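Local atomic coordinates of Galactose/lactose metabolism regulatory protein GAL80 (Saccharomyces cerevisiae, PDB entry 3BTV), a protein that represses the galactose and lactose metabolic genes of yeast by binding the activator GAL4 and blocking its transcriptional activation when no inducing sugar is present. Residues B[41-46]-B[50-55]; B[26-29]-B[35-38]. The protein carries 1 engineered substitution. One frame throughout, in Å; residues are numbered along the deposited sequence.

Contact 1 of 2, residues B[41-46]-B[50-55]; sequences PAILQL and FQITAL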
loop_
_atom_site.group_PDB
_atom_site.type_symbol
_atom_site.label_atom_id
_atom_site.label_comp_id
_atom_site.label_asym_id
_atom_site.label_seq_id
_atom_site.Cartn_x
_atom_site.Cartn_y
_atom_site.Cartn_z
ATOM N N PRO B 41 -36.372 6.347 -6.913
ATOM C CA PRO B 41 -36.748 4.932 -6.988
ATOM C C PRO B 41 -37.013 4.329 -5.606
ATOM O O PRO B 41 -37.988 3.600 -5.430
ATOM C CB PRO B 41 -35.518 4.287 -7.634
ATOM C CG PRO B 41 -34.969 5.362 -8.511
ATOM C CD PRO B 41 -35.205 6.657 -7.760
ATOM N N ALA B 42 -36.159 4.644 -4.635
ATOM C CA ALA B 42 -36.335 4.148 -3.272
ATOM C C ALA B 42 -37.671 4.581 -2.666
ATOM O O ALA B 42 -38.456 3.750 -2.204
ATOM C CB ALA B 42 -35.184 4.598 -2.393
ATOM N N ILE B 43 -37.924 5.885 -2.664
ATOM C CA ILE B 43 -39.155 6.420 -2.097
ATOM C C ILE B 43 -40.385 5.892 -2.835
ATOM O O ILE B 43 -41.464 5.745 -2.251
ATOM C CB ILE B 43 -39.163 7.960 -2.131
ATOM C CG1 ILE B 43 -37.960 8.516 -1.363
ATOM C CG2 ILE B 43 -40.477 8.506 -1.573
ATOM C CD1 ILE B 43 -37.905 10.029 -1.325
ATOM N N LEU B 44 -40.213 5.607 -4.123
ATOM C CA LEU B 44 -41.304 5.115 -4.952
ATOM C C LEU B 44 -41.740 3.733 -4.480
ATOM O O LEU B 44 -42.931 3.421 -4.430
ATOM C CB LEU B 44 -40.863 5.058 -6.414
ATOM C CG LEU B 44 -41.922 4.710 -7.458
ATOM C CD1 LEU B 44 -43.122 5.638 -7.337
ATOM C CD2 LEU B 44 -41.325 4.780 -8.853
ATOM N N GLN B 45 -40.760 2.916 -4.119
ATOM C CA GLN B 45 -41.007 1.538 -3.716
ATOM C C GLN B 45 -41.568 1.448 -2.294
ATOM O O GLN B 45 -42.341 0.543 -1.973
ATOM C CB GLN B 45 -39.717 0.730 -3.836
ATOM C CG GLN B 45 -39.933 -0.756 -4.057
ATOM C CD GLN B 45 -38.763 -1.402 -4.769
ATOM O OE1 GLN B 45 -37.770 -0.743 -5.074
ATOM N NE2 GLN B 45 -38.875 -2.696 -5.042
ATOM N N LEU B 46 -41.176 2.393 -1.449
ATOM C CA LEU B 46 -41.663 2.444 -0.076
ATOM C C LEU B 46 -42.756 3.500 0.046
ATOM O O LEU B 46 -42.787 4.283 0.999
ATOM C CB LEU B 46 -40.504 2.733 0.878
ATOM C CG LEU B 46 -39.333 1.757 0.720
ATOM C CD1 LEU B 46 -38.041 2.294 1.336
ATOM C CD2 LEU B 46 -39.685 0.388 1.295
ATOM N N PHE B 50 -43.136 6.416 3.009
ATOM C CA PHE B 50 -42.704 7.752 2.609
ATOM C C PHE B 50 -43.623 8.390 1.578
ATOM O O PHE B 50 -44.116 7.723 0.670
ATOM C CB PHE B 50 -41.286 7.707 2.040
ATOM C CG PHE B 50 -40.233 7.304 3.037
ATOM C CD1 PHE B 50 -39.754 6.002 3.072
ATOM C CD2 PHE B 50 -39.709 8.230 3.923
ATOM C CE1 PHE B 50 -38.779 5.623 3.980
ATOM C CE2 PHE B 50 -38.733 7.864 4.832
ATOM C CZ PHE B 50 -38.265 6.559 4.860
ATOM N N GLN B 51 -43.831 9.694 1.717
ATOM C CA GLN B 51 -44.569 10.464 0.730
ATOM C C GLN B 51 -43.941 11.840 0.528
ATOM O O GLN B 51 -43.644 12.545 1.492
ATOM C CB GLN B 51 -46.035 10.608 1.144
ATOM C CG GLN B 51 -46.929 9.473 0.672
ATOM C CD GLN B 51 -46.898 9.301 -0.835
ATOM O OE1 GLN B 51 -46.055 8.584 -1.374
ATOM N NE2 GLN B 51 -47.824 9.960 -1.524
ATOM N N ILE B 52 -43.745 12.216 -0.732
ATOM C CA ILE B 52 -43.197 13.525 -1.066
ATOM C C ILE B 52 -44.285 14.594 -1.056
ATOM O O ILE B 52 -45.078 14.699 -1.993
ATOM C CB ILE B 52 -42.494 13.498 -2.437
ATOM C CG1 ILE B 52 -41.223 12.642 -2.361
ATOM C CG2 ILE B 52 -42.152 14.901 -2.896
ATOM C CD1 ILE B 52 -40.496 12.497 -3.690
ATOM N N THR B 53 -44.314 15.389 0.008
ATOM C CA THR B 53 -45.354 16.393 0.183
ATOM C C THR B 53 -44.868 17.798 -0.164
ATOM O O THR B 53 -45.664 18.729 -0.273
ATOM C CB THR B 53 -45.885 16.402 1.628
ATOM O OG1 THR B 53 -44.853 16.855 2.515
ATOM C CG2 THR B 53 -46.337 15.007 2.040
ATOM N N ALA B 54 -43.561 17.948 -0.332
ATOM C CA ALA B 54 -42.987 19.251 -0.639
ATOM C C ALA B 54 -41.794 19.117 -1.573
ATOM O O ALA B 54 -41.156 18.067 -1.633
ATOM C CB ALA B 54 -42.583 19.960 0.634
ATOM N N LEU B 55 -41.486 20.190 -2.293
ATOM C CA LEU B 55 -40.407 20.165 -3.272
ATOM C C LEU B 55 -39.945 21.596 -3.490
ATOM O O LEU B 55 -40.772 22.504 -3.567
ATOM C CB LEU B 55 -40.924 19.589 -4.590
ATOM C CG LEU B 55 -40.051 18.609 -5.363
ATOM C CD1 LEU B 55 -39.931 17.315 -4.590
ATOM C CD2 LEU B 55 -40.629 18.350 -6.744
#
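Buried apolar packing joins Ile43 in the last turn of helix 39-45 and Leu46 just past its end to Phe50 and Ile52 at the start of strand 50-56, where the chain turns from the first helix of the Rossmann domain into the second strand of its parallel sheet. Ile43 makes the contact through its CG2 methyl, which lies anti to the backbone N (chi1 -58°) and comes within 3.8 Å of Phe50 CB, the two side chains crossing at about a right angle. The same methyl reaches Ile52 CG1 at 4.3 Å, so one beta-branched residue serves two strand positions. Leu46 CB meets the rim of the Phe50 ring, near the ring plane, 4.0 Å from CD1, so the leucine borders the ring without covering a face. Tyr372 of helix 363-380 makes an edge-to-face contact with that ring and also touches Ile43. Leu46 is the first residue to leave helical geometry, and its carbonyl O accepts a somewhat bent hydrogen bond from Phe50 N at 3.0 Å. This bond closes the five-residue turn Leu46-Phe50 between helix and strand. Ile43, Leu46, Phe50 and Ile52, all apolar and buried, suit the interface between helix and sheet. Strand 50-56 then pairs with strand 21-26 beside it, completing the beta-alpha-beta unit with which a Rossmann fold begins.

Contact 2 of 2, residues B[26-29]-B[35-38]; sequences VGLN and AIKT
The loop between the first strand and first helix of the Rossmann fold, the region that in dinucleotide-binding relatives faces the cofactor, brings Gly27, Leu28 and Asn29 against Ala35 and Ile36. No direct hydrogen bond joins the two sides; van der Waals packing and a water do so. Ala35 turns its CB toward 26-29 and packs it 3.5 Å from Gly27 O, a close approach suited to a small side chain. Gly27 has phi 112° and psi 12°, at which a CB would press on the preceding carbonyl O, so glycine fits here. Leu28 extends CG anti to its backbone N (chi1 173°), bringing CD1 to 3.7 Å from Ile36 N and to 4.0 Å from Ile36 CD1. Asn29 contributes its backbone here, with O 3.3 Å from Ile36 CB, while its side-chain OD1 accepts a hydrogen bond from Ala31 N within the same loop. Between the two backbones sits the water: it accepts a hydrogen bond from Asn29 N at 2.7 Å and a weak one from Ile36 N, and probably donates to Gly27 O at 3.2 Å.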
loop_
_atom_site.group_PDB
_atom_site.type_symbol
_atom_site.label_atom_id
_atom_site.label_comp_id
_atom_site.label_asym_id
_atom_site.label_seq_id
_atom_site.Cartn_x
_atom_site.Cartn_y
_atom_site.Cartn_z
ATOM N N VAL B 26 -35.084 18.941 -1.700
ATOM C CA VAL B 26 -34.301 19.931 -2.426
ATOM C C VAL B 26 -33.299 19.223 -3.332
ATOM O O VAL B 26 -32.375 18.562 -2.850
ATOM C CB VAL B 26 -33.511 20.841 -1.473
ATOM C CG1 VAL B 26 -32.770 21.906 -2.267
ATOM C CG2 VAL B 26 -34.433 21.487 -0.456
ATOM N N GLY B 27 -33.478 19.353 -4.642
ATOM C CA GLY B 27 -32.515 18.805 -5.580
ATOM C C GLY B 27 -33.068 17.652 -6.388
ATOM O O GLY B 27 -32.324 16.936 -7.063
ATOM N N LEU B 28 -34.381 17.467 -6.313
ATOM C CA LEU B 28 -35.043 16.433 -7.099
ATOM C C LEU B 28 -35.539 16.999 -8.424
ATOM O O LEU B 28 -36.304 17.955 -8.449
ATOM C CB LEU B 28 -36.217 15.834 -6.332
ATOM C CG LEU B 28 -37.051 14.872 -7.172
ATOM C CD1 LEU B 28 -36.155 13.786 -7.776
ATOM C CD2 LEU B 28 -38.177 14.273 -6.337
ATOM N N ASN B 29 -35.098 16.403 -9.524
ATOM C CA ASN B 29 -35.505 16.858 -10.844
ATOM C C ASN B 29 -35.787 15.682 -11.767
ATOM O O ASN B 29 -34.882 14.916 -12.100
ATOM C CB ASN B 29 -34.427 17.750 -11.452
ATOM C CG ASN B 29 -34.836 18.323 -12.793
ATOM O OD1 ASN B 29 -35.787 17.857 -13.427
ATOM N ND2 ASN B 29 -34.115 19.343 -13.235
ATOM N N ALA B 35 -30.716 12.550 -7.907
ATOM C CA ALA B 35 -31.735 12.272 -6.910
ATOM C C ALA B 35 -32.848 11.476 -7.576
ATOM O O ALA B 35 -33.413 10.560 -6.979
ATOM C CB ALA B 35 -32.275 13.553 -6.323
ATOM N N ILE B 36 -33.147 11.826 -8.824
ATOM C CA ILE B 36 -34.168 11.127 -9.594
ATOM C C ILE B 36 -33.771 9.667 -9.842
ATOM O O ILE B 36 -34.628 8.794 -9.980
ATOM C CB ILE B 36 -34.441 11.830 -10.939
ATOM C CG1 ILE B 36 -35.643 11.194 -11.636
ATOM C CG2 ILE B 36 -33.211 11.785 -11.834
ATOM C CD1 ILE B 36 -36.942 11.353 -10.867
ATOM N N LYS B 37 -32.468 9.409 -9.869
ATOM C CA LYS B 37 -31.960 8.077 -10.186
ATOM C C LYS B 37 -31.694 7.194 -8.963
ATOM O O LYS B 37 -31.539 5.979 -9.101
ATOM C CB LYS B 37 -30.695 8.182 -11.042
ATOM C CG LYS B 37 -30.917 8.853 -12.393
ATOM C CD LYS B 37 -29.602 9.025 -13.146
ATOM C CE LYS B 37 -29.781 9.857 -14.411
ATOM N NZ LYS B 37 -28.484 10.099 -15.112
ATOM N N THR B 38 -31.644 7.790 -7.775
ATOM C CA THR B 38 -31.318 7.031 -6.571
ATOM C C THR B 38 -32.377 7.182 -5.495
ATOM O O THR B 38 -33.040 6.220 -5.132
ATOM C CB THR B 38 -29.956 7.449 -5.989
ATOM O OG1 THR B 38 -29.921 8.875 -5.824
ATOM C CG2 THR B 38 -28.830 7.013 -6.913
HETATM O O HOH W 1 -32.974 14.794 -9.313
#

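From the N terminus, strand 21-26 leads into residues 26-29, and contact 2 closes the loop when 35-38 returns to them. Helix 39-45 follows at once, and contact 1 then closes the short turn between that helix and strand 50-56. The two contacts therefore come in series, neither enclosing nor crossing the other, at successive connections of one beta-alpha-beta unit. They also meet in space, their centres about 11 Å apart: Leu28 CD2 lies 3.9 Å from both Ile52 CD1 and Leu55 CD1. Through this apolar junction the loop before the helix packs against the strand after it, so both ends of the crossover are tied to the parallel sheet.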